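Side-chain contacts in putative regulatory protein SCO4313 (Streptomyces coelicolor, PDB 2OI8), which probably binds DNA as a transcriptional regulator of the TetR family: residues A41-M46 / P51-Y56; E20-A25 / I68-R73; L109-P114 / R182-L187; W26-T31 / S35-N40. All coordinates share one frame; numbering follows the deposited sequence.

Contacts 1 and 3 are buried, contact 4 is partly buried and contact 2 lies at the surface. Three of them involve the N-terminal, probably DNA-binding, part: contact 4 joins helix 14-32 to the turn that starts helix 39-45, contact 1 packs helix 39-45 against helix 50-54, and contact 2 ties helix 14-32 to helix 60-84. Contact 3 lies in the C-terminal domain, its centre about 31 Å from that of contact 1, and its segments meet the second subunit more extensively than those of contacts 2 and 4. The chemistry follows the setting: aliphatic packing in contact 1, a charged pair in contact 2, two aromatic rings in contact 3, and aliphatic packing beside a polar helix start in contact 4.

Contact 1 (A41-M46 / P51-Y56)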
# COMPACT_ATOMS: atom_id res chain seq x y z
N ALA A 41 -14.94 13.97 18.84
CA ALA A 41 -13.69 14.62 19.16
C ALA A 41 -13.56 15.93 18.37
O ALA A 41 -13.11 16.94 18.90
CB ALA A 41 -12.53 13.70 18.86
N ILE A 42 -13.98 15.88 17.11
CA ILE A 42 -14.11 17.07 16.27
C ILE A 42 -15.00 18.11 16.95
O ILE A 42 -14.58 19.24 17.18
CB ILE A 42 -14.71 16.73 14.88
CG1 ILE A 42 -14.04 15.46 14.28
CG2 ILE A 42 -14.65 17.93 13.96
CD1 ILE A 42 -13.27 15.65 13.00
N ALA A 43 -16.23 17.72 17.30
CA ALA A 43 -17.18 18.63 17.93
C ALA A 43 -16.56 19.29 19.16
O ALA A 43 -16.54 20.52 19.27
CB ALA A 43 -18.49 17.91 18.29
N LYS A 44 -16.03 18.46 20.06
CA LYS A 44 -15.34 18.94 21.26
C LYS A 44 -14.15 19.82 20.88
O LYS A 44 -13.91 20.83 21.53
CB LYS A 44 -14.92 17.77 22.18
N ARG A 45 -13.44 19.46 19.80
CA ARG A 45 -12.29 20.26 19.34
C ARG A 45 -12.66 21.67 18.89
O ARG A 45 -11.90 22.62 19.08
CB ARG A 45 -11.52 19.56 18.23
CG ARG A 45 -10.03 19.51 18.52
CD ARG A 45 -9.19 20.25 17.52
NE ARG A 45 -9.00 21.63 17.89
CZ ARG A 45 -8.13 22.45 17.31
NH1 ARG A 45 -7.34 22.02 16.34
NH2 ARG A 45 -8.05 23.70 17.71
N MSE A 46 -13.84 21.80 18.29
CA MSE A 46 -14.31 23.08 17.77
C MSE A 46 -15.29 23.75 18.71
O MSE A 46 -15.87 24.77 18.36
CB MSE A 46 -14.97 22.87 16.41
CG MSE A 46 -14.02 22.42 15.32
SE MSE A 46 -14.93 21.85 13.67
CE MSE A 46 -15.67 23.62 13.14
N PRO A 51 -24.32 16.79 18.23
CA PRO A 51 -25.40 16.97 17.25
C PRO A 51 -25.08 17.93 16.09
O PRO A 51 -25.19 17.53 14.94
CB PRO A 51 -26.58 17.49 18.11
CG PRO A 51 -26.05 17.62 19.53
CD PRO A 51 -24.87 16.71 19.60
N ALA A 52 -24.69 19.17 16.40
CA ALA A 52 -24.43 20.19 15.36
C ALA A 52 -23.48 19.69 14.27
O ALA A 52 -23.71 19.93 13.07
CB ALA A 52 -23.90 21.48 16.00
N LEU A 53 -22.43 18.98 14.69
CA LEU A 53 -21.46 18.36 13.80
C LEU A 53 -22.14 17.32 12.92
O LEU A 53 -21.76 17.15 11.76
CB LEU A 53 -20.34 17.73 14.62
CG LEU A 53 -18.88 17.81 14.15
CD1 LEU A 53 -18.73 17.63 12.66
CD2 LEU A 53 -18.22 19.11 14.57
N TYR A 54 -23.16 16.64 13.45
CA TYR A 54 -23.94 15.69 12.64
C TYR A 54 -24.89 16.36 11.64
O TYR A 54 -25.29 15.75 10.65
CB TYR A 54 -24.68 14.67 13.52
CG TYR A 54 -23.76 13.62 14.09
CD1 TYR A 54 -22.84 13.96 15.09
CD2 TYR A 54 -23.78 12.29 13.63
CE1 TYR A 54 -21.98 13.02 15.63
CE2 TYR A 54 -22.92 11.33 14.17
CZ TYR A 54 -22.02 11.71 15.17
OH TYR A 54 -21.13 10.82 15.72
N ARG A 55 -25.24 17.62 11.89
CA ARG A 55 -25.98 18.40 10.90
C ARG A 55 -25.08 18.84 9.71
O ARG A 55 -25.57 19.41 8.74
CB ARG A 55 -26.73 19.61 11.56
N TYR A 56 -23.77 18.56 9.81
CA TYR A 56 -22.83 18.65 8.68
C TYR A 56 -22.42 17.31 8.04
O TYR A 56 -22.16 17.25 6.84
CB TYR A 56 -21.54 19.37 9.09
CG TYR A 56 -21.69 20.86 9.25
CD1 TYR A 56 -21.64 21.70 8.15
CD2 TYR A 56 -21.85 21.41 10.50
CE1 TYR A 56 -21.78 23.09 8.30
CE2 TYR A 56 -21.97 22.76 10.68
CZ TYR A 56 -21.96 23.60 9.58
OH TYR A 56 -22.09 24.94 9.77
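No ring or amide plane takes part where Leu53 meets Ile42, Ala43 and Met46, so there are no faces or edges to tell apart; methyl groups, a backbone carbon and one selenium (Met46 is a selenomethionine) do the touching. The helices come close, the CA atoms of Ala43 and Leu53 being 6.0 Å apart, which the small alanine side chain probably helps to allow. Leu53 reaches across with CD2, which rests 3.5 Å from Ala43 CA and 3.9 Å from Ala43 CB. The same methyl meets Ile42 CG2 at 3.8 Å. That branch stands anti to the backbone N of Ile42 and faces Leu53, while the CG1 branch leads away; the two side chains cross at about a right angle. Selenium joins in more loosely, Met46 SE lying 4.4 Å from Leu53 CD2. Leu39 and Met48 also pack on Leu53. The two helices form the predicted helix-turn-helix, and helix 50-54 stands where TetR relatives carry their recognition helix. Contacts of this kind have no preferred direction, so the pairing of these segments probably depends on the fit of the methyls and on the exclusion of water, with no polar bond between the two segments.

Contact 2 (E20-A25 / I68-R73); sequences EIKDHA and IRDAYR
Lys22 and Asp70 both send CG out anti to their own carbonyl carbon, beside the backbone N (chi1 -76° and -81°), and from there the two side chains approach each other from opposite directions. The lysine chain then runs extended until it bends at chi3, -65°, which lays its last carbons against the carboxylate. Lys22 NZ donates a hydrogen bond to Asp70 OD2 at 2.8 Å, received on the syn lone pair, the side of the other oxygen, and the charges make it a salt bridge. The same oxygen lies 3.3 Å from Lys22 CE. The length of lysine suits a gap in which the CA atoms of Lys22 and Asp70 are 9.8 Å apart.

The pair joins the first helix of the TetR-type DNA-binding domain, helix 14-32, to helix 60-84, the long helix that in this family leads from that domain toward the C-terminal one. Leu63 and Leu67 of helix 60-84 touch the lysine side chain as well, so its carbons serve the apolar side of the same joint.

Asp70 has a second charged partner one turn further along its helix: Arg73 NH2 stands 3.5 Å from Asp70 OD1. The carboxylate thus shares its charge between two cations, one to each oxygen, which probably favours its ionised form. Lys22 NZ and Arg73 NH2 remain 6.3 Å apart, and their repulsion is probably offset by the aspartate between them. Over one face of the Arg73 guanidinium, offset toward the rim, lies Arg69 O, 3.9 Å above the plane.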
# COMPACT_ATOMS: atom_id res chain seq x y z
N GLU A 20 -13.30 23.19 7.49
CA GLU A 20 -12.65 23.11 8.80
C GLU A 20 -12.84 21.75 9.46
O GLU A 20 -11.89 21.22 10.07
CB GLU A 20 -13.18 24.19 9.73
CG GLU A 20 -12.43 25.48 9.61
CD GLU A 20 -11.12 25.47 10.40
OE1 GLU A 20 -10.08 25.00 9.85
OE2 GLU A 20 -11.12 25.95 11.57
N ILE A 21 -14.06 21.19 9.36
CA ILE A 21 -14.35 19.88 9.91
C ILE A 21 -13.39 18.89 9.28
O ILE A 21 -12.74 18.12 9.99
CB ILE A 21 -15.75 19.34 9.55
CG1 ILE A 21 -16.87 20.37 9.76
CG2 ILE A 21 -16.02 18.01 10.29
CD1 ILE A 21 -17.11 20.77 11.16
N LYS A 22 -13.32 18.93 7.95
CA LYS A 22 -12.49 18.00 7.17
C LYS A 22 -11.03 18.15 7.54
O LYS A 22 -10.37 17.12 7.77
CB LYS A 22 -12.72 18.16 5.67
CG LYS A 22 -14.04 17.52 5.26
CD LYS A 22 -14.21 17.37 3.77
CE LYS A 22 -14.27 18.74 3.08
NZ LYS A 22 -14.80 18.54 1.71
N ASP A 23 -10.56 19.40 7.63
CA ASP A 23 -9.24 19.71 8.19
C ASP A 23 -8.97 19.00 9.51
O ASP A 23 -7.99 18.28 9.62
CB ASP A 23 -9.05 21.21 8.38
CG ASP A 23 -8.40 21.88 7.19
OD1 ASP A 23 -8.24 21.21 6.14
OD2 ASP A 23 -8.04 23.07 7.29
N HIS A 24 -9.82 19.18 10.52
CA HIS A 24 -9.56 18.49 11.79
C HIS A 24 -9.58 16.99 11.66
O HIS A 24 -8.87 16.30 12.40
CB HIS A 24 -10.49 18.95 12.91
CG HIS A 24 -10.36 20.41 13.21
ND1 HIS A 24 -9.18 20.96 13.66
CD2 HIS A 24 -11.23 21.43 13.05
CE1 HIS A 24 -9.34 22.26 13.79
NE2 HIS A 24 -10.57 22.58 13.43
N ALA A 25 -10.37 16.49 10.72
CA ALA A 25 -10.47 15.05 10.46
C ALA A 25 -9.12 14.49 9.99
O ALA A 25 -8.72 13.42 10.43
CB ALA A 25 -11.57 14.75 9.45
N ILE A 68 -12.46 10.58 1.17
CA ILE A 68 -12.10 9.72 0.02
C ILE A 68 -12.34 10.41 -1.36
O ILE A 68 -11.46 10.40 -2.22
CB ILE A 68 -12.72 8.29 0.11
CG1 ILE A 68 -12.05 7.50 1.23
CG2 ILE A 68 -12.52 7.50 -1.17
CD1 ILE A 68 -12.79 6.27 1.65
N ARG A 69 -13.51 11.05 -1.53
CA ARG A 69 -13.87 11.80 -2.75
C ARG A 69 -12.89 12.95 -3.03
O ARG A 69 -12.44 13.14 -4.18
CB ARG A 69 -15.31 12.34 -2.61
CG ARG A 69 -15.96 12.93 -3.90
CD ARG A 69 -17.52 13.20 -3.77
NE ARG A 69 -18.23 12.12 -3.07
CZ ARG A 69 -19.42 11.62 -3.41
NH1 ARG A 69 -20.09 12.07 -4.48
NH2 ARG A 69 -19.95 10.63 -2.69
N ASP A 70 -12.56 13.70 -1.97
CA ASP A 70 -11.62 14.81 -2.02
C ASP A 70 -10.26 14.32 -2.44
O ASP A 70 -9.57 14.98 -3.21
CB ASP A 70 -11.48 15.48 -0.65
CG ASP A 70 -12.60 16.46 -0.34
OD1 ASP A 70 -13.43 16.76 -1.23
OD2 ASP A 70 -12.65 16.96 0.80
N ALA A 71 -9.88 13.15 -1.92
CA ALA A 71 -8.57 12.57 -2.20
C ALA A 71 -8.45 12.23 -3.69
O ALA A 71 -7.50 12.67 -4.36
CB ALA A 71 -8.28 11.34 -1.30
N TYR A 72 -9.43 11.48 -4.21
CA TYR A 72 -9.49 11.12 -5.63
C TYR A 72 -9.48 12.34 -6.52
O TYR A 72 -8.83 12.34 -7.57
CB TYR A 72 -10.74 10.29 -5.95
CG TYR A 72 -10.59 8.83 -5.58
CD1 TYR A 72 -9.59 8.05 -6.16
CD2 TYR A 72 -11.45 8.22 -4.67
CE1 TYR A 72 -9.43 6.71 -5.83
CE2 TYR A 72 -11.31 6.87 -4.34
CZ TYR A 72 -10.29 6.12 -4.93
OH TYR A 72 -10.13 4.79 -4.63
N ARG A 73 -10.19 13.39 -6.08
CA ARG A 73 -10.35 14.58 -6.91
C ARG A 73 -9.03 15.34 -7.11
O ARG A 73 -8.76 15.85 -8.20
CB ARG A 73 -11.46 15.46 -6.35
CG ARG A 73 -11.61 16.83 -7.01
CD ARG A 73 -13.08 17.27 -7.07
NE ARG A 73 -13.74 17.22 -5.76
CZ ARG A 73 -14.64 16.30 -5.39
NH1 ARG A 73 -14.99 15.33 -6.23
NH2 ARG A 73 -15.18 16.36 -4.18

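Contact 3 (L109-P114 / R182-L187); sequences LIFGTP and RLHGVL
Phe111 and His184 bring their CA atoms to 8.4 Å, the first as the last residue of helix 104-111 before the chain leaves helical geometry at Gly112, the second within helix 170-191. Both CB atoms point across the gap, both rings leave with CG opposite their own carbonyl carbon (chi1 -62° and -78°), and together they fill it. Their centroids lie 4.1 Å apart with the planes tilted by 32°, an oblique pairing that is neither a parallel stack nor an edge-to-face one.

The imidazole leans in with one carbon leading: His184 CE1 stands 3.3 Å above the phenyl plane, offset toward the rim, and is nearest to Phe111 CZ at 3.4 Å. On the opposite face Ile110 CG2 sits over the centre of the ring, 3.4 Å above the plane, so the phenyl is clasped between an aliphatic methyl and the CE1 carbon of the imidazole. A flat, wholly apolar ring suits that slot. Histidine suits its own place because it offers a flat surface and a polar rim together: His184 ND1 is hydrogen-bonded to Tyr107 OH, which should help to fix the rotation of the imidazole. Trp180 meets the imidazole edge-to-face, and the Tyr107 ring also touches Phe111, making this a cluster of four aromatic residues.

The cluster borders the dimer interface: Leu189 of the second subunit packs on Phe111, and Arg182 forms a salt bridge with Glu209 of the second subunit. The helices joined here belong to the TetR-type C-terminal domain, which in relatives carries dimerisation and often ligand binding.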
# COMPACT_ATOMS: atom_id res chain seq x y z
N LEU A 109 -5.15 6.94 2.53
CA LEU A 109 -6.59 6.84 2.69
C LEU A 109 -7.19 6.12 1.44
O LEU A 109 -8.12 5.34 1.56
CB LEU A 109 -7.18 8.23 2.94
CG LEU A 109 -8.66 8.32 3.33
CD1 LEU A 109 -8.98 7.88 4.78
CD2 LEU A 109 -9.19 9.71 3.05
N ILE A 110 -6.64 6.37 0.26
CA ILE A 110 -7.04 5.65 -0.95
C ILE A 110 -6.29 4.30 -1.07
O ILE A 110 -6.91 3.26 -1.25
CB ILE A 110 -6.72 6.45 -2.28
CG1 ILE A 110 -7.42 7.80 -2.30
CG2 ILE A 110 -7.06 5.59 -3.54
CD1 ILE A 110 -8.80 7.66 -1.70
N PHE A 111 -4.96 4.34 -1.01
CA PHE A 111 -4.15 3.20 -1.44
C PHE A 111 -3.64 2.30 -0.33
O PHE A 111 -3.01 1.30 -0.60
CB PHE A 111 -3.02 3.67 -2.36
CG PHE A 111 -3.51 4.32 -3.64
CD1 PHE A 111 -3.99 3.55 -4.70
CD2 PHE A 111 -3.52 5.71 -3.77
CE1 PHE A 111 -4.45 4.15 -5.91
CE2 PHE A 111 -3.98 6.33 -4.97
CZ PHE A 111 -4.45 5.54 -6.04
N GLY A 112 -3.92 2.66 0.91
CA GLY A 112 -3.36 1.99 2.04
C GLY A 112 -4.37 1.09 2.72
O GLY A 112 -5.27 0.52 2.08
N THR A 113 -4.21 0.94 4.03
CA THR A 113 -5.02 0.05 4.80
C THR A 113 -6.48 0.50 4.80
O THR A 113 -6.78 1.61 5.21
CB THR A 113 -4.45 -0.02 6.22
OG1 THR A 113 -3.04 -0.27 6.13
CG2 THR A 113 -5.16 -1.11 7.06
N PRO A 114 -7.39 -0.39 4.37
CA PRO A 114 -8.81 -0.03 4.32
C PRO A 114 -9.33 0.35 5.71
O PRO A 114 -8.81 -0.12 6.72
CB PRO A 114 -9.50 -1.34 3.89
CG PRO A 114 -8.43 -2.31 3.50
CD PRO A 114 -7.12 -1.79 4.01
N ARG A 182 2.76 -0.62 -11.31
CA ARG A 182 4.21 -0.48 -11.16
C ARG A 182 4.66 0.75 -10.34
O ARG A 182 5.52 0.63 -9.45
CB ARG A 182 4.91 -0.51 -12.53
CG ARG A 182 4.91 -1.88 -13.14
CD ARG A 182 5.71 -1.98 -14.42
NE ARG A 182 5.36 -3.22 -15.14
CZ ARG A 182 5.82 -3.55 -16.35
NH1 ARG A 182 6.65 -2.75 -17.01
NH2 ARG A 182 5.43 -4.68 -16.91
N LEU A 183 4.08 1.92 -10.62
CA LEU A 183 4.44 3.17 -9.92
C LEU A 183 3.89 3.30 -8.49
O LEU A 183 4.51 3.96 -7.62
CB LEU A 183 4.03 4.37 -10.78
CG LEU A 183 4.71 4.38 -12.15
CD1 LEU A 183 4.26 5.58 -12.93
CD2 LEU A 183 6.23 4.33 -12.06
N HIS A 184 2.72 2.70 -8.26
CA HIS A 184 2.17 2.59 -6.91
C HIS A 184 2.98 1.63 -6.06
O HIS A 184 3.13 1.86 -4.85
CB HIS A 184 0.70 2.21 -6.95
CG HIS A 184 -0.19 3.36 -7.29
ND1 HIS A 184 -0.46 4.38 -6.40
CD2 HIS A 184 -0.85 3.67 -8.43
CE1 HIS A 184 -1.24 5.27 -6.98
NE2 HIS A 184 -1.51 4.86 -8.21
N GLY A 185 3.53 0.59 -6.70
CA GLY A 185 4.40 -0.39 -6.05
C GLY A 185 5.55 0.35 -5.42
O GLY A 185 5.82 0.17 -4.25
N VAL A 186 6.20 1.22 -6.18
CA VAL A 186 7.31 1.97 -5.58
C VAL A 186 6.86 3.12 -4.66
O VAL A 186 7.41 3.29 -3.60
CB VAL A 186 8.43 2.34 -6.58
CG1 VAL A 186 8.09 1.90 -7.97
CG2 VAL A 186 8.82 3.82 -6.49
N LEU A 187 5.81 3.84 -5.03
CA LEU A 187 5.33 4.91 -4.17
C LEU A 187 4.90 4.43 -2.80
O LEU A 187 5.28 5.02 -1.78
CB LEU A 187 4.20 5.71 -4.84
CG LEU A 187 4.67 6.57 -6.02
CD1 LEU A 187 3.47 7.23 -6.68
CD2 LEU A 187 5.71 7.60 -5.56

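Contact 4 (W26-T31 / S35-N40); sequences WEQIAT and SALSLN
Leu37 meets Gln28 and Ile29 where the chain turns back from helix 14-32 to enter the predicted helix-turn-helix of this TetR-type domain. Starting at CB, the leucine sets CG anti to its backbone N (chi1 165°), which turns the fork of the side chain toward the helix it has just left. One methyl, Leu37 CD1, lies 4.1 Å from Gln28 CB. The other, Leu37 CD2, rests beside the CG1 branch of Ile29, 4.0 Å from Ile29 CG1 and 4.1 Å from Ile29 CD1. The leucine and isoleucine cross obliquely. Helix 60-84 shares this apolar patch, with Ile64 touching Leu37 and Leu67 touching Ile29, and a branched aliphatic residue fits such a three-way junction.

Gln28, extended beyond CG, brings its end close to the backbone of Ser38 and also touches Ala41 and Ile42. Its long aliphatic stem with a polar end suits the border between the leucine and the start of the next helix. Ser38 is the N-cap of helix 39-45, its OG making a weak hydrogen bond with Ala41 N; a short hydroxyl side chain is well matched to that task. Within helix 14-32, Glu27 O accepts two bonds, one from Thr31 N at 2.8 Å and one from Thr31 OG1 at 2.6 Å, the hydroxyl oxygen standing 46° out of the carbonyl plane.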
# COMPACT_ATOMS: atom_id res chain seq x y z
N TRP A 26 -8.41 15.22 9.14
CA TRP A 26 -7.07 14.79 8.78
C TRP A 26 -6.17 14.71 10.02
O TRP A 26 -5.47 13.70 10.20
CB TRP A 26 -6.47 15.66 7.67
CG TRP A 26 -7.18 15.46 6.36
CD1 TRP A 26 -8.10 16.31 5.76
CD2 TRP A 26 -7.08 14.32 5.47
NE1 TRP A 26 -8.54 15.77 4.57
CE2 TRP A 26 -7.94 14.56 4.37
CE3 TRP A 26 -6.33 13.13 5.51
CZ2 TRP A 26 -8.07 13.65 3.32
CZ3 TRP A 26 -6.47 12.23 4.47
CH2 TRP A 26 -7.33 12.50 3.39
N GLU A 27 -6.22 15.72 10.90
CA GLU A 27 -5.40 15.74 12.14
C GLU A 27 -5.60 14.43 12.91
O GLU A 27 -4.62 13.73 13.22
CB GLU A 27 -5.72 16.94 13.04
CG GLU A 27 -5.11 18.26 12.60
CD GLU A 27 -5.63 19.49 13.41
OE1 GLU A 27 -6.81 19.52 13.88
OE2 GLU A 27 -4.85 20.44 13.55
N GLN A 28 -6.87 14.11 13.21
CA GLN A 28 -7.24 12.86 13.89
C GLN A 28 -6.78 11.62 13.15
O GLN A 28 -6.41 10.63 13.77
CB GLN A 28 -8.74 12.77 14.13
CG GLN A 28 -9.28 13.62 15.25
CD GLN A 28 -10.70 13.23 15.63
OE1 GLN A 28 -11.55 14.08 15.90
NE2 GLN A 28 -10.96 11.93 15.65
N ILE A 29 -6.86 11.66 11.82
CA ILE A 29 -6.38 10.54 11.00
C ILE A 29 -4.87 10.46 11.19
O ILE A 29 -4.34 9.42 11.59
CB ILE A 29 -6.74 10.70 9.49
CG1 ILE A 29 -8.25 10.63 9.31
CG2 ILE A 29 -6.02 9.63 8.62
CD1 ILE A 29 -8.65 10.54 7.84
N ALA A 30 -4.19 11.58 10.93
CA ALA A 30 -2.75 11.67 11.10
C ALA A 30 -2.31 11.09 12.44
O ALA A 30 -1.53 10.14 12.48
CB ALA A 30 -2.28 13.12 10.95
N THR A 31 -2.85 11.63 13.52
CA THR A 31 -2.39 11.25 14.85
C THR A 31 -2.94 9.92 15.35
O THR A 31 -2.20 9.12 15.89
CB THR A 31 -2.57 12.40 15.91
OG1 THR A 31 -3.73 13.19 15.60
CG2 THR A 31 -1.34 13.32 15.94
N SER A 35 -10.84 5.44 11.42
CA SER A 35 -11.54 4.39 12.22
C SER A 35 -11.59 4.78 13.70
O SER A 35 -12.67 4.75 14.31
CB SER A 35 -10.90 3.00 12.05
OG SER A 35 -11.73 1.96 12.57
N ALA A 36 -10.44 5.14 14.26
CA ALA A 36 -10.40 5.86 15.54
C ALA A 36 -10.99 7.24 15.33
O ALA A 36 -11.30 7.94 16.30
CB ALA A 36 -8.98 5.95 16.06
N LEU A 37 -11.14 7.64 14.07
CA LEU A 37 -11.68 8.95 13.71
C LEU A 37 -13.13 9.17 14.18
O LEU A 37 -14.01 8.38 13.86
CB LEU A 37 -11.58 9.12 12.19
CG LEU A 37 -12.35 10.21 11.45
CD1 LEU A 37 -11.95 11.62 11.92
CD2 LEU A 37 -12.11 10.04 9.97
N SER A 38 -13.37 10.24 14.93
CA SER A 38 -14.69 10.44 15.56
C SER A 38 -15.23 11.88 15.53
O SER A 38 -14.58 12.81 15.99
CB SER A 38 -14.66 9.95 17.00
OG SER A 38 -14.03 10.88 17.85
N LEU A 39 -16.45 12.02 15.03
CA LEU A 39 -17.15 13.30 14.98
C LEU A 39 -17.28 13.98 16.34
O LEU A 39 -17.38 15.21 16.41
CB LEU A 39 -18.52 13.14 14.35
CG LEU A 39 -18.54 12.91 12.84
CD1 LEU A 39 -19.94 12.58 12.39
CD2 LEU A 39 -18.06 14.15 12.13
N ASN A 40 -17.27 13.20 17.41
CA ASN A 40 -17.35 13.75 18.75
C ASN A 40 -16.11 14.48 19.22
O ASN A 40 -16.22 15.48 19.95
CB ASN A 40 -17.69 12.68 19.75
CG ASN A 40 -19.17 12.58 20.00
OD1 ASN A 40 -19.61 11.74 20.78
ND2 ASN A 40 -19.95 13.44 19.36